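Local coordinates for protein serine protease pet (Escherichia coli, PDB 4OM9) that is a secreted autotransporter serine protease and enterotoxin of enteroaggregative Escherichia coli that probably acts on alpha-fodrin, its protease domain being carried on a long beta-helix, at residues F40-L45 with S197-L202; D15-K20 with F148-G153; A339-G344 with V349-K354; T88-I93 with A360-G365. All blocks are in the same frame, centred on the assembly; numbering follows the deposited sequence.

Contact 1 (F40-L45 with S197-L202); sequences FSFPAL and SYFTNL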
loop_
_atom_site.group_PDB
_atom_site.type_symbol
_atom_site.label_atom_id
_atom_site.label_comp_id
_atom_site.label_asym_id
_atom_site.label_seq_id
_atom_site.Cartn_x
_atom_site.Cartn_y
_atom_site.Cartn_z
ATOM N N PHE A 40 8.600 -24.250 8.053
ATOM C CA PHE A 40 8.435 -24.143 9.516
ATOM C C PHE A 40 7.265 -23.272 9.958
ATOM O O PHE A 40 7.240 -22.072 9.705
ATOM C CB PHE A 40 9.686 -23.603 10.210
ATOM C CG PHE A 40 9.523 -23.490 11.711
ATOM C CD1 PHE A 40 9.634 -24.616 12.520
ATOM C CD2 PHE A 40 9.228 -22.274 12.310
ATOM C CE1 PHE A 40 9.469 -24.538 13.888
ATOM C CE2 PHE A 40 9.065 -22.182 13.698
ATOM C CZ PHE A 40 9.190 -23.325 14.490
ATOM N N SER A 41 6.323 -23.882 10.666
ATOM C CA SER A 41 5.186 -23.155 11.199
ATOM C C SER A 41 5.381 -22.766 12.661
ATOM O O SER A 41 5.559 -23.604 13.537
ATOM C CB SER A 41 3.908 -23.979 11.051
ATOM O OG SER A 41 3.549 -24.123 9.688
ATOM N N PHE A 42 5.343 -21.468 12.906
ATOM C CA PHE A 42 5.312 -20.946 14.253
ATOM C C PHE A 42 3.972 -21.309 14.891
ATOM O O PHE A 42 3.029 -21.666 14.183
ATOM C CB PHE A 42 5.562 -19.431 14.219
ATOM C CG PHE A 42 7.012 -19.081 14.106
ATOM C CD1 PHE A 42 7.644 -19.095 12.874
ATOM C CD2 PHE A 42 7.759 -18.779 15.243
ATOM C CE1 PHE A 42 8.988 -18.801 12.778
ATOM C CE2 PHE A 42 9.106 -18.476 15.154
ATOM C CZ PHE A 42 9.723 -18.480 13.934
ATOM N N PRO A 43 3.887 -21.255 16.231
ATOM C CA PRO A 43 2.661 -21.677 16.919
ATOM C C PRO A 43 1.452 -20.799 16.601
ATOM O O PRO A 43 1.604 -19.635 16.223
ATOM C CB PRO A 43 3.036 -21.567 18.397
ATOM C CG PRO A 43 4.161 -20.602 18.427
ATOM C CD PRO A 43 4.937 -20.862 17.185
ATOM N N ALA A 44 0.258 -21.365 16.757
ATOM C CA ALA A 44 -0.969 -20.639 16.463
ATOM C C ALA A 44 -1.223 -19.575 17.514
ATOM O O ALA A 44 -2.089 -19.730 18.374
ATOM C CB ALA A 44 -2.150 -21.593 16.378
ATOM N N LEU A 45 -0.440 -18.504 17.444
ATOM C CA LEU A 45 -0.598 -17.346 18.322
ATOM C C LEU A 45 -0.287 -16.094 17.522
ATOM O O LEU A 45 0.377 -16.181 16.495
ATOM C CB LEU A 45 0.334 -17.440 19.529
ATOM C CG LEU A 45 0.250 -18.633 20.488
ATOM C CD1 LEU A 45 1.371 -18.535 21.493
ATOM C CD2 LEU A 45 -1.089 -18.696 21.205
ATOM N N SER A 197 13.710 -27.102 18.838
ATOM C CA SER A 197 14.882 -27.776 18.277
ATOM C C SER A 197 15.177 -27.392 16.817
ATOM O O SER A 197 16.236 -27.709 16.303
ATOM C CB SER A 197 14.730 -29.301 18.381
ATOM O OG SER A 197 13.679 -29.778 17.560
ATOM N N TYR A 198 14.262 -26.699 16.157
ATOM C CA TYR A 198 14.511 -26.282 14.776
ATOM C C TYR A 198 14.783 -24.780 14.719
ATOM O O TYR A 198 15.791 -24.329 14.159
ATOM C CB TYR A 198 13.330 -26.649 13.873
ATOM C CG TYR A 198 13.282 -28.113 13.447
ATOM C CD1 TYR A 198 13.477 -29.143 14.366
ATOM C CD2 TYR A 198 13.023 -28.462 12.129
ATOM C CE1 TYR A 198 13.432 -30.480 13.978
ATOM C CE2 TYR A 198 12.968 -29.795 11.726
ATOM C CZ TYR A 198 13.171 -30.799 12.654
ATOM O OH TYR A 198 13.118 -32.123 12.254
ATOM N N PHE A 199 13.875 -24.002 15.297
ATOM C CA PHE A 199 14.068 -22.570 15.352
ATOM C C PHE A 199 14.755 -22.253 16.665
ATOM O O PHE A 199 14.112 -21.974 17.678
ATOM C CB PHE A 199 12.750 -21.831 15.225
ATOM C CG PHE A 199 12.915 -20.387 14.939
ATOM C CD1 PHE A 199 13.211 -19.960 13.655
ATOM C CD2 PHE A 199 12.785 -19.446 15.950
ATOM C CE1 PHE A 199 13.365 -18.609 13.375
ATOM C CE2 PHE A 199 12.935 -18.089 15.675
ATOM C CZ PHE A 199 13.229 -17.675 14.379
ATOM N N THR A 200 16.075 -22.327 16.639
ATOM C CA THR A 200 16.828 -22.456 17.867
ATOM C C THR A 200 17.779 -21.301 18.040
ATOM O O THR A 200 18.745 -21.120 17.287
ATOM C CB THR A 200 17.608 -23.787 17.913
ATOM O OG1 THR A 200 16.736 -24.868 17.549
ATOM C CG2 THR A 200 18.141 -24.036 19.302
ATOM N N ASN A 201 17.447 -20.496 19.031
ATOM C CA ASN A 201 18.284 -19.424 19.469
ATOM C C ASN A 201 18.641 -19.681 20.932
ATOM O O ASN A 201 17.819 -19.474 21.813
ATOM C CB ASN A 201 17.557 -18.096 19.284
ATOM C CG ASN A 201 18.424 -16.909 19.618
ATOM O OD1 ASN A 201 19.576 -17.066 20.031
ATOM N ND2 ASN A 201 17.882 -15.706 19.417
ATOM N N LEU A 202 19.851 -20.164 21.180
ATOM C CA LEU A 202 20.245 -20.507 22.532
ATOM C C LEU A 202 20.629 -19.254 23.323
ATOM O O LEU A 202 21.116 -18.267 22.760
ATOM C CB LEU A 202 21.403 -21.504 22.527
ATOM C CG LEU A 202 21.180 -22.782 21.708
ATOM C CD1 LEU A 202 22.465 -23.576 21.648
ATOM C CD2 LEU A 202 20.036 -23.626 22.260
#
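Phe-199 contributes the most surface to this contact, and the edge of Phe-42 drives into the face of its ring. The two rings form a T-shaped (edge-to-face) pair with centroids 4.8 Å apart and planes at 72°. Phe-42 CZ stands over the middle of the Phe-199 ring, 3.6 Å from Phe-199 CZ, so that the slightly positive C-H rim of one ring meets the electron-rich face of the other. Phe-40 joins in differently. Its plane is only 15° from that of Phe-199, but the rings are slid apart and barely overlap; what rests over the face of Phe-40 is the CB of Phe-199, 3.9 Å from Phe-40 CZ. The backbone sets CB of Phe-199 against Phe-40, and with CG anti to the backbone N (chi1 -166°) the ring swings on to Phe-42. Phe-40 also turns its CE2 over the centre of the Phe-42 ring, which ties the three residues together. Phenylalanine suits all three places, because a large flat apolar group can offer both an edge and a face. Tyr-13 of helix 10-17 stacks with Phe-199, and Phe-23 packs edge-to-face with Phe-42. Asp-196 OD2 accepts bonds from the backbone N atoms of Tyr-198 and Phe-199, steadying the loop that delivers the central ring. Such an aromatic cluster joins the N-terminal part of the chain to a late loop of the chymotrypsin-like protease domain.

Contact 2 (D15-K20 with F148-G153); sequences DLAQNK and FRVGSG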
loop_
_atom_site.group_PDB
_atom_site.type_symbol
_atom_site.label_atom_id
_atom_site.label_comp_id
_atom_site.label_asym_id
_atom_site.label_seq_id
_atom_site.Cartn_x
_atom_site.Cartn_y
_atom_site.Cartn_z
ATOM N N ASP A 15 14.314 -10.712 12.283
ATOM C CA ASP A 15 13.010 -10.215 11.838
ATOM C C ASP A 15 11.971 -10.402 12.943
ATOM O O ASP A 15 11.148 -9.518 13.188
ATOM C CB ASP A 15 12.534 -10.936 10.561
ATOM C CG ASP A 15 12.929 -10.212 9.266
ATOM O OD1 ASP A 15 13.450 -9.086 9.321
ATOM O OD2 ASP A 15 12.711 -10.799 8.169
ATOM N N LEU A 16 12.017 -11.558 13.600
ATOM C CA LEU A 16 11.044 -11.881 14.633
ATOM C C LEU A 16 11.215 -10.971 15.847
ATOM O O LEU A 16 10.233 -10.491 16.398
ATOM C CB LEU A 16 11.160 -13.348 15.056
ATOM C CG LEU A 16 10.274 -13.851 16.199
ATOM C CD1 LEU A 16 8.810 -13.505 15.993
ATOM C CD2 LEU A 16 10.438 -15.353 16.358
ATOM N N ALA A 17 12.460 -10.750 16.260
ATOM C CA ALA A 17 12.718 -9.982 17.474
ATOM C C ALA A 17 12.383 -8.520 17.240
ATOM O O ALA A 17 12.001 -7.819 18.157
ATOM C CB ALA A 17 14.176 -10.123 17.928
ATOM N N GLN A 18 12.503 -8.068 15.997
ATOM C CA GLN A 18 12.402 -6.647 15.737
ATOM C C GLN A 18 11.090 -6.331 15.039
ATOM O O GLN A 18 10.893 -5.216 14.543
ATOM C CB GLN A 18 13.626 -6.195 14.929
ATOM C CG GLN A 18 14.930 -6.570 15.659
ATOM C CD GLN A 18 16.167 -6.318 14.842
ATOM O OE1 GLN A 18 16.217 -5.377 14.039
ATOM N NE2 GLN A 18 17.187 -7.155 15.040
ATOM N N ASN A 19 10.190 -7.320 15.036
ATOM C CA ASN A 19 8.872 -7.174 14.418
ATOM C C ASN A 19 8.957 -6.653 12.971
ATOM O O ASN A 19 8.232 -5.738 12.566
ATOM C CB ASN A 19 7.985 -6.254 15.260
ATOM C CG ASN A 19 7.513 -6.912 16.546
ATOM O OD1 ASN A 19 7.696 -6.368 17.632
ATOM N ND2 ASN A 19 6.899 -8.076 16.431
ATOM N N LYS A 20 9.850 -7.269 12.207
ATOM C CA LYS A 20 10.074 -6.951 10.811
ATOM C C LYS A 20 9.583 -8.080 9.902
ATOM O O LYS A 20 9.375 -9.203 10.353
ATOM C CB LYS A 20 11.564 -6.687 10.581
ATOM C CG LYS A 20 12.128 -5.500 11.373
ATOM C CD LYS A 20 11.770 -4.199 10.686
ATOM C CE LYS A 20 12.183 -3.000 11.521
ATOM N NZ LYS A 20 11.578 -1.754 10.972
ATOM N N PHE A 148 8.071 -16.586 23.800
ATOM C CA PHE A 148 9.113 -15.934 23.037
ATOM C C PHE A 148 10.000 -15.135 23.959
ATOM O O PHE A 148 9.540 -14.562 24.950
ATOM C CB PHE A 148 8.528 -14.980 21.985
ATOM C CG PHE A 148 7.868 -15.663 20.818
ATOM C CD1 PHE A 148 8.623 -16.117 19.743
ATOM C CD2 PHE A 148 6.482 -15.804 20.770
ATOM C CE1 PHE A 148 7.999 -16.744 18.632
ATOM C CE2 PHE A 148 5.852 -16.418 19.674
ATOM C CZ PHE A 148 6.616 -16.895 18.608
ATOM N N ARG A 149 11.269 -15.045 23.598
ATOM C CA ARG A 149 12.186 -14.202 24.330
ATOM C C ARG A 149 13.054 -13.465 23.347
ATOM O O ARG A 149 13.464 -14.010 22.341
ATOM C CB ARG A 149 13.050 -15.024 25.272
ATOM C CG ARG A 149 13.908 -14.183 26.159
ATOM C CD ARG A 149 15.246 -14.847 26.379
ATOM N NE ARG A 149 16.124 -14.486 25.282
ATOM C CZ ARG A 149 16.641 -15.353 24.429
ATOM N NH1 ARG A 149 16.404 -16.643 24.587
ATOM N NH2 ARG A 149 17.428 -14.918 23.453
ATOM N N VAL A 150 13.363 -12.225 23.664
ATOM C CA VAL A 150 14.111 -11.390 22.763
ATOM C C VAL A 150 15.296 -10.772 23.502
ATOM O O VAL A 150 15.139 -10.265 24.625
ATOM C CB VAL A 150 13.166 -10.335 22.194
ATOM C CG1 VAL A 150 13.832 -8.995 22.030
ATOM C CG2 VAL A 150 12.496 -10.852 20.955
ATOM N N GLY A 151 16.482 -10.838 22.903
ATOM C CA GLY A 151 17.644 -10.179 23.481
ATOM C C GLY A 151 18.813 -10.102 22.507
ATOM O O GLY A 151 18.703 -10.556 21.355
ATOM N N SER A 152 19.938 -9.538 22.959
ATOM C CA SER A 152 21.092 -9.412 22.077
ATOM C C SER A 152 22.417 -9.736 22.756
ATOM O O SER A 152 23.338 -8.907 22.765
ATOM C CB SER A 152 21.136 -7.991 21.482
ATOM O OG SER A 152 22.122 -7.882 20.477
ATOM N N GLY A 153 22.521 -10.943 23.320
ATOM C CA GLY A 153 23.780 -11.421 23.867
ATOM C C GLY A 153 24.892 -11.556 22.834
ATOM O O GLY A 153 24.759 -11.108 21.710
#
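Ala-17 and Leu-16, in the last turn of helix 10-17, set their side chains on strand 143-151 at Val-150 and Phe-148. Ala-17 CB lies 3.5 Å from Val-150 CG2, and Val-150 CG2 is also 3.6 Å from Ala-17 CA. Alanine's small side chain lets the helix backbone come this near, the alpha carbons of Ala-17 and Val-150 being 5.6 Å apart. Beside them CG of Leu-16, anti to the backbone N (chi1 176°), carries the leucine branch out to Phe-148, placing Leu-16 CD2 3.6 Å from Phe-148 CE1; the two side chains meet at about a right angle. Ala-173 of the adjacent strand 172-185 touches Leu-16, Ala-17 and Val-150 and continues this apolar floor. Farther out, polar groups probably hold the helix end in place. Lys-20 N bonds to Asp-15 O at 2.8 Å as the chain leaves the helix. Asn-19 ND2 bonds to Phe-23 O and Pro-48 O, and its OD1 to Phe-50 N, joining the turn to two parts of the chain, while the Asp-15 carboxylate is bonded by His-523 and Ala-524. Between the segments themselves the attraction is therefore wholly dispersive and hydrophobic: close-fitting methyls and a ring supply the adhesion, and directional bonds at the margins probably fix the position.

Contact 3 (A339-G344 with V349-K354); sequences AGIDIG and VDWNIK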
loop_
_atom_site.group_PDB
_atom_site.type_symbol
_atom_site.label_atom_id
_atom_site.label_comp_id
_atom_site.label_asym_id
_atom_site.label_seq_id
_atom_site.Cartn_x
_atom_site.Cartn_y
_atom_site.Cartn_z
ATOM N N ALA A 339 10.754 14.439 35.266
ATOM C CA ALA A 339 10.650 13.145 34.596
ATOM C C ALA A 339 9.775 13.240 33.355
ATOM O O ALA A 339 9.935 12.486 32.413
ATOM C CB ALA A 339 10.091 12.115 35.557
ATOM N N GLY A 340 8.857 14.197 33.362
ATOM C CA GLY A 340 7.991 14.438 32.227
ATOM C C GLY A 340 6.580 14.726 32.693
ATOM O O GLY A 340 6.353 15.114 33.839
ATOM N N ILE A 341 5.626 14.523 31.798
ATOM C CA ILE A 341 4.231 14.774 32.103
ATOM C C ILE A 341 3.425 13.553 31.664
ATOM O O ILE A 341 3.566 13.097 30.536
ATOM C CB ILE A 341 3.724 16.049 31.398
ATOM C CG1 ILE A 341 4.565 17.259 31.816
ATOM C CG2 ILE A 341 2.233 16.265 31.662
ATOM C CD1 ILE A 341 4.141 18.582 31.174
ATOM N N ASP A 342 2.606 13.019 32.565
ATOM C CA ASP A 342 1.810 11.826 32.298
ATOM C C ASP A 342 0.352 12.164 32.570
ATOM O O ASP A 342 -0.056 12.288 33.715
ATOM C CB ASP A 342 2.289 10.650 33.172
ATOM C CG ASP A 342 1.541 9.334 32.886
ATOM O OD1 ASP A 342 0.761 9.271 31.914
ATOM O OD2 ASP A 342 1.751 8.341 33.641
ATOM N N ILE A 343 -0.433 12.321 31.511
ATOM C CA ILE A 343 -1.829 12.739 31.663
ATOM C C ILE A 343 -2.768 11.579 31.418
ATOM O O ILE A 343 -2.684 10.909 30.376
ATOM C CB ILE A 343 -2.220 13.880 30.682
ATOM C CG1 ILE A 343 -1.253 15.062 30.773
ATOM C CG2 ILE A 343 -3.663 14.317 30.916
ATOM C CD1 ILE A 343 -1.369 16.039 29.544
ATOM N N GLY A 344 -3.670 11.374 32.374
ATOM C CA GLY A 344 -4.676 10.340 32.297
ATOM C C GLY A 344 -5.716 10.554 31.219
ATOM O O GLY A 344 -5.971 11.682 30.778
ATOM N N VAL A 349 -4.716 19.184 30.274
ATOM C CA VAL A 349 -3.855 20.081 31.022
ATOM C C VAL A 349 -3.463 21.321 30.205
ATOM O O VAL A 349 -2.653 21.231 29.278
ATOM C CB VAL A 349 -2.574 19.370 31.473
ATOM C CG1 VAL A 349 -1.725 20.325 32.264
ATOM C CG2 VAL A 349 -2.912 18.133 32.301
ATOM N N ASP A 350 -4.020 22.479 30.559
ATOM C CA ASP A 350 -3.618 23.720 29.903
ATOM C C ASP A 350 -2.240 24.115 30.404
ATOM O O ASP A 350 -2.033 24.429 31.579
ATOM C CB ASP A 350 -4.637 24.835 30.127
ATOM C CG ASP A 350 -5.913 24.604 29.351
ATOM O OD1 ASP A 350 -5.904 23.789 28.403
ATOM O OD2 ASP A 350 -6.931 25.223 29.681
ATOM N N TRP A 351 -1.285 24.055 29.496
ATOM C CA TRP A 351 0.101 24.185 29.869
ATOM C C TRP A 351 0.516 25.608 29.553
ATOM O O TRP A 351 0.889 25.915 28.422
ATOM C CB TRP A 351 0.956 23.137 29.133
ATOM C CG TRP A 351 2.411 23.186 29.470
ATOM C CD1 TRP A 351 3.404 23.764 28.723
ATOM C CD2 TRP A 351 3.049 22.650 30.651
ATOM N NE1 TRP A 351 4.617 23.618 29.367
ATOM C CE2 TRP A 351 4.427 22.949 30.537
ATOM C CE3 TRP A 351 2.588 21.973 31.780
ATOM C CZ2 TRP A 351 5.347 22.572 31.530
ATOM C CZ3 TRP A 351 3.506 21.602 32.759
ATOM C CH2 TRP A 351 4.871 21.901 32.625
ATOM N N ASN A 352 0.422 26.486 30.548
ATOM C CA ASN A 352 0.748 27.895 30.324
ATOM C C ASN A 352 1.975 28.325 31.105
ATOM O O ASN A 352 1.982 29.351 31.739
ATOM C CB ASN A 352 -0.432 28.812 30.669
ATOM C CG ASN A 352 -0.256 30.220 30.094
ATOM O OD1 ASN A 352 0.692 30.477 29.358
ATOM N ND2 ASN A 352 -1.151 31.134 30.445
ATOM N N ILE A 353 3.013 27.506 31.041
ATOM C CA ILE A 353 4.353 27.899 31.465
ATOM C C ILE A 353 5.246 27.322 30.389
ATOM O O ILE A 353 4.761 26.654 29.472
ATOM C CB ILE A 353 4.774 27.312 32.849
ATOM C CG1 ILE A 353 4.757 25.772 32.768
ATOM C CG2 ILE A 353 3.879 27.798 33.945
ATOM C CD1 ILE A 353 5.183 25.038 34.056
ATOM N N LYS A 354 6.548 27.545 30.533
ATOM C CA LYS A 354 7.533 26.886 29.695
ATOM C C LYS A 354 8.084 25.638 30.365
ATOM O O LYS A 354 8.352 25.631 31.573
ATOM C CB LYS A 354 8.679 27.846 29.367
ATOM C CG LYS A 354 8.282 29.011 28.478
ATOM C CD LYS A 354 9.522 29.708 27.973
ATOM C CE LYS A 354 9.185 30.904 27.084
ATOM N NZ LYS A 354 7.746 31.310 27.156
#
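This is a buried apolar contact between two faces of the beta-helix, made where the inward side chains of strands 341-343 and 348-352 meet across the interior. The clearest element is a CH-pi contact: Ile-341 CD1 sits over the six-membered ring of Trp-351, 3.7 Å from its centroid and 22° off the ring normal. Of the ring atoms, Trp-351 CZ3 is nearest to Ile-341 CD1, at 3.5 Å. The fully extended Ile-341 chain (chi2 -180°) carries the methyl far enough inward to reach the indole. Ile-353 CG1 covers the opposite face, so the indole is held flat between two aliphatic groups. Its one polar atom is also provided for, since NE1 is hydrogen-bonded to Gln-375 OE1. Alongside, Ile-343 meets Val-349 branch to branch: Val-349 CG2 lies 3.8 Å from both CD1 and CG1 of Ile-343. Beta-branched residues suit these strands, favouring extended backbone while filling the interior, and the broad indole of Trp-351 reaches Ile-341 across it. In the rungs before and after, the same side chains meet neighbouring strands. Ile-341, Ile-343 and Val-349 touch Phe-318, and Val-349 and Trp-351 touch Val-326. On the other flank Leu-361 packs on Ile-341, while Leu-369 touches Ile-343, Val-349 and Trp-351. The contact thus lies inside the stack of parallel strands, between 316-318 and 361-364 on one face and between 323-328 and 368-371 on the other.

Contact 4 (T88-I93 with A360-G365); sequences TQYTQI and ALHKIG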
loop_
_atom_site.group_PDB
_atom_site.type_symbol
_atom_site.label_atom_id
_atom_site.label_comp_id
_atom_site.label_asym_id
_atom_site.label_seq_id
_atom_site.Cartn_x
_atom_site.Cartn_y
_atom_site.Cartn_z
ATOM N N THR A 88 16.074 7.802 22.441
ATOM C CA THR A 88 16.150 8.358 23.790
ATOM C C THR A 88 16.899 7.448 24.744
ATOM O O THR A 88 16.710 6.226 24.719
ATOM C CB THR A 88 14.751 8.636 24.349
ATOM O OG1 THR A 88 13.987 9.358 23.368
ATOM C CG2 THR A 88 14.847 9.437 25.658
ATOM N N GLN A 89 17.755 8.063 25.564
ATOM C CA GLN A 89 18.541 7.381 26.587
ATOM C C GLN A 89 17.922 7.541 27.967
ATOM O O GLN A 89 17.528 8.624 28.357
ATOM C CB GLN A 89 19.977 7.910 26.615
ATOM C CG GLN A 89 20.920 7.244 25.631
ATOM C CD GLN A 89 20.510 7.444 24.185
ATOM O OE1 GLN A 89 20.295 6.475 23.440
ATOM N NE2 GLN A 89 20.404 8.705 23.773
ATOM N N TYR A 90 17.847 6.452 28.713
ATOM C CA TYR A 90 17.276 6.504 30.038
ATOM C C TYR A 90 18.255 5.885 31.039
ATOM O O TYR A 90 19.030 4.966 30.711
ATOM C CB TYR A 90 15.933 5.771 30.090
ATOM C CG TYR A 90 14.880 6.308 29.151
ATOM C CD1 TYR A 90 14.785 5.848 27.837
ATOM C CD2 TYR A 90 13.962 7.264 29.580
ATOM C CE1 TYR A 90 13.823 6.329 26.985
ATOM C CE2 TYR A 90 12.985 7.757 28.727
ATOM C CZ TYR A 90 12.922 7.296 27.436
ATOM O OH TYR A 90 11.951 7.788 26.589
ATOM N N THR A 91 18.219 6.397 32.262
ATOM C CA THR A 91 19.154 5.957 33.277
ATOM C C THR A 91 18.391 5.425 34.485
ATOM O O THR A 91 17.460 6.075 34.962
ATOM C CB THR A 91 20.099 7.114 33.677
ATOM O OG1 THR A 91 21.025 7.353 32.607
ATOM C CG2 THR A 91 20.872 6.787 34.962
ATOM N N GLN A 92 18.762 4.236 34.954
ATOM C CA GLN A 92 18.238 3.707 36.211
ATOM C C GLN A 92 18.698 4.605 37.366
ATOM O O GLN A 92 19.892 4.824 37.532
ATOM C CB GLN A 92 18.711 2.262 36.444
ATOM C CG GLN A 92 18.421 1.720 37.843
ATOM C CD GLN A 92 19.267 0.481 38.208
ATOM O OE1 GLN A 92 19.295 -0.502 37.470
ATOM N NE2 GLN A 92 19.959 0.540 39.350
ATOM N N ILE A 93 17.773 5.126 38.159
ATOM C CA ILE A 93 18.198 5.948 39.283
ATOM C C ILE A 93 17.744 5.352 40.603
ATOM O O ILE A 93 18.070 5.866 41.655
ATOM C CB ILE A 93 17.693 7.429 39.160
ATOM C CG1 ILE A 93 16.174 7.489 38.983
ATOM C CG2 ILE A 93 18.414 8.125 38.037
ATOM C CD1 ILE A 93 15.423 7.788 40.271
ATOM N N ALA A 360 14.391 17.939 27.342
ATOM C CA ALA A 360 13.208 17.577 26.561
ATOM C C ALA A 360 12.001 17.348 27.440
ATOM O O ALA A 360 12.087 16.699 28.478
ATOM C CB ALA A 360 13.467 16.317 25.718
ATOM N N LEU A 361 10.863 17.856 27.009
ATOM C CA LEU A 361 9.623 17.554 27.690
ATOM C C LEU A 361 9.062 16.200 27.199
ATOM O O LEU A 361 8.685 16.051 26.032
ATOM C CB LEU A 361 8.628 18.698 27.475
ATOM C CG LEU A 361 7.122 18.458 27.612
ATOM C CD1 LEU A 361 6.780 17.737 28.906
ATOM C CD2 LEU A 361 6.374 19.780 27.521
ATOM N N HIS A 362 9.015 15.220 28.102
ATOM C CA HIS A 362 8.485 13.883 27.779
ATOM C C HIS A 362 7.018 13.777 28.138
ATOM O O HIS A 362 6.657 13.802 29.312
ATOM C CB HIS A 362 9.253 12.782 28.523
ATOM C CG HIS A 362 10.651 12.580 28.033
ATOM N ND1 HIS A 362 11.420 11.500 28.410
ATOM C CD2 HIS A 362 11.420 13.316 27.199
ATOM C CE1 HIS A 362 12.600 11.575 27.823
ATOM N NE2 HIS A 362 12.630 12.673 27.088
ATOM N N LYS A 363 6.173 13.643 27.130
ATOM C CA LYS A 363 4.738 13.547 27.344
ATOM C C LYS A 363 4.209 12.126 27.046
ATOM O O LYS A 363 4.344 11.626 25.925
ATOM C CB LYS A 363 4.024 14.586 26.469
ATOM C CG LYS A 363 2.557 14.789 26.809
ATOM C CD LYS A 363 1.632 13.761 26.173
ATOM C CE LYS A 363 0.181 14.025 26.563
ATOM N NZ LYS A 363 -0.640 12.835 26.224
ATOM N N ILE A 364 3.599 11.484 28.036
ATOM C CA ILE A 364 2.941 10.186 27.814
ATOM C C ILE A 364 1.551 10.228 28.398
ATOM O O ILE A 364 1.073 11.301 28.807
ATOM C CB ILE A 364 3.690 8.998 28.425
ATOM C CG1 ILE A 364 3.785 9.146 29.950
ATOM C CG2 ILE A 364 5.061 8.866 27.819
ATOM C CD1 ILE A 364 4.450 7.945 30.655
ATOM N N GLY A 365 0.897 9.072 28.424
ATOM C CA GLY A 365 -0.472 8.985 28.888
ATOM C C GLY A 365 -1.464 9.364 27.808
ATOM O O GLY A 365 -1.101 9.944 26.778
#
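His-362 brings the CE1 corner of its imidazole against two side chains of strand 88-97, Thr-88 and Tyr-90. Thr-88 CG2 lies 3.8 Å from His-362 CE1, oblique to the imidazole ring. Tyr-90 meets the imidazole at its edge, near the imidazole plane, with Tyr-90 CE2 3.9 Å from His-362 CE1. This pair is rim to rim rather than a stack: the centroids are 6.0 Å apart, the planes stand at 69° and neither ring covers the other. The histidine side chain and its two partners come from opposite directions and meet only at their ends, so the buried area is small. Histidine, threonine and tyrosine suit this boundary because each offers carbon to its neighbour and a polar atom to a third party. His-362 ND1 is hydrogen-bonded to Tyr-110 O, which is consistent with a proton on ND1. Glu-113 ties the other two together, OE1 pairing with Tyr-90 OH and OE2 with Thr-88 OG1; the tyrosine hydroxyl also has Val-112 N, and the threonine hydroxyl Lys-380 NZ. On the beta-helix side, Lys-363 plays no part in the junction; its NZ bonds Gly-365 O at 3.0 Å, approaching from above the carbonyl plane, with Gly-367 O and Asn-383 O as further partners. Strand 88-97 of the protease domain thus meets strand 361-364 of the beta-helix through side-chain ends. Carbon contacts make the direct touch, whereas residues 110-113, with Lys-380 of the next strand, supply the polar bonds that probably hold each ring and hydroxyl.

Overall arrangement
Contacts 1 and 2 adjoin within the protease domain: Leu-16 CD2 of contact 2 lies 3.6 Å from Phe-42 CE2 of contact 1, so aromatic cluster and helix-on-strand packing run together. Contact 2 is fully buried, whereas contact 1 is only partly so, reaching the surface near Tyr-198. Contacts 3 and 4 share the beta-helix, where neighbouring parallel strands 341-343 and 361-364 are joined by backbone hydrogen bonds of Ile-341 with His-362 and Ile-364. Contact 3 is aliphatic and indole core inside the beta-helix; contact 4, also buried, lies on its outer side, joins it to the protease domain and mixes rings with polar groups. The centres of contacts 1 and 3 are about 45 Å apart.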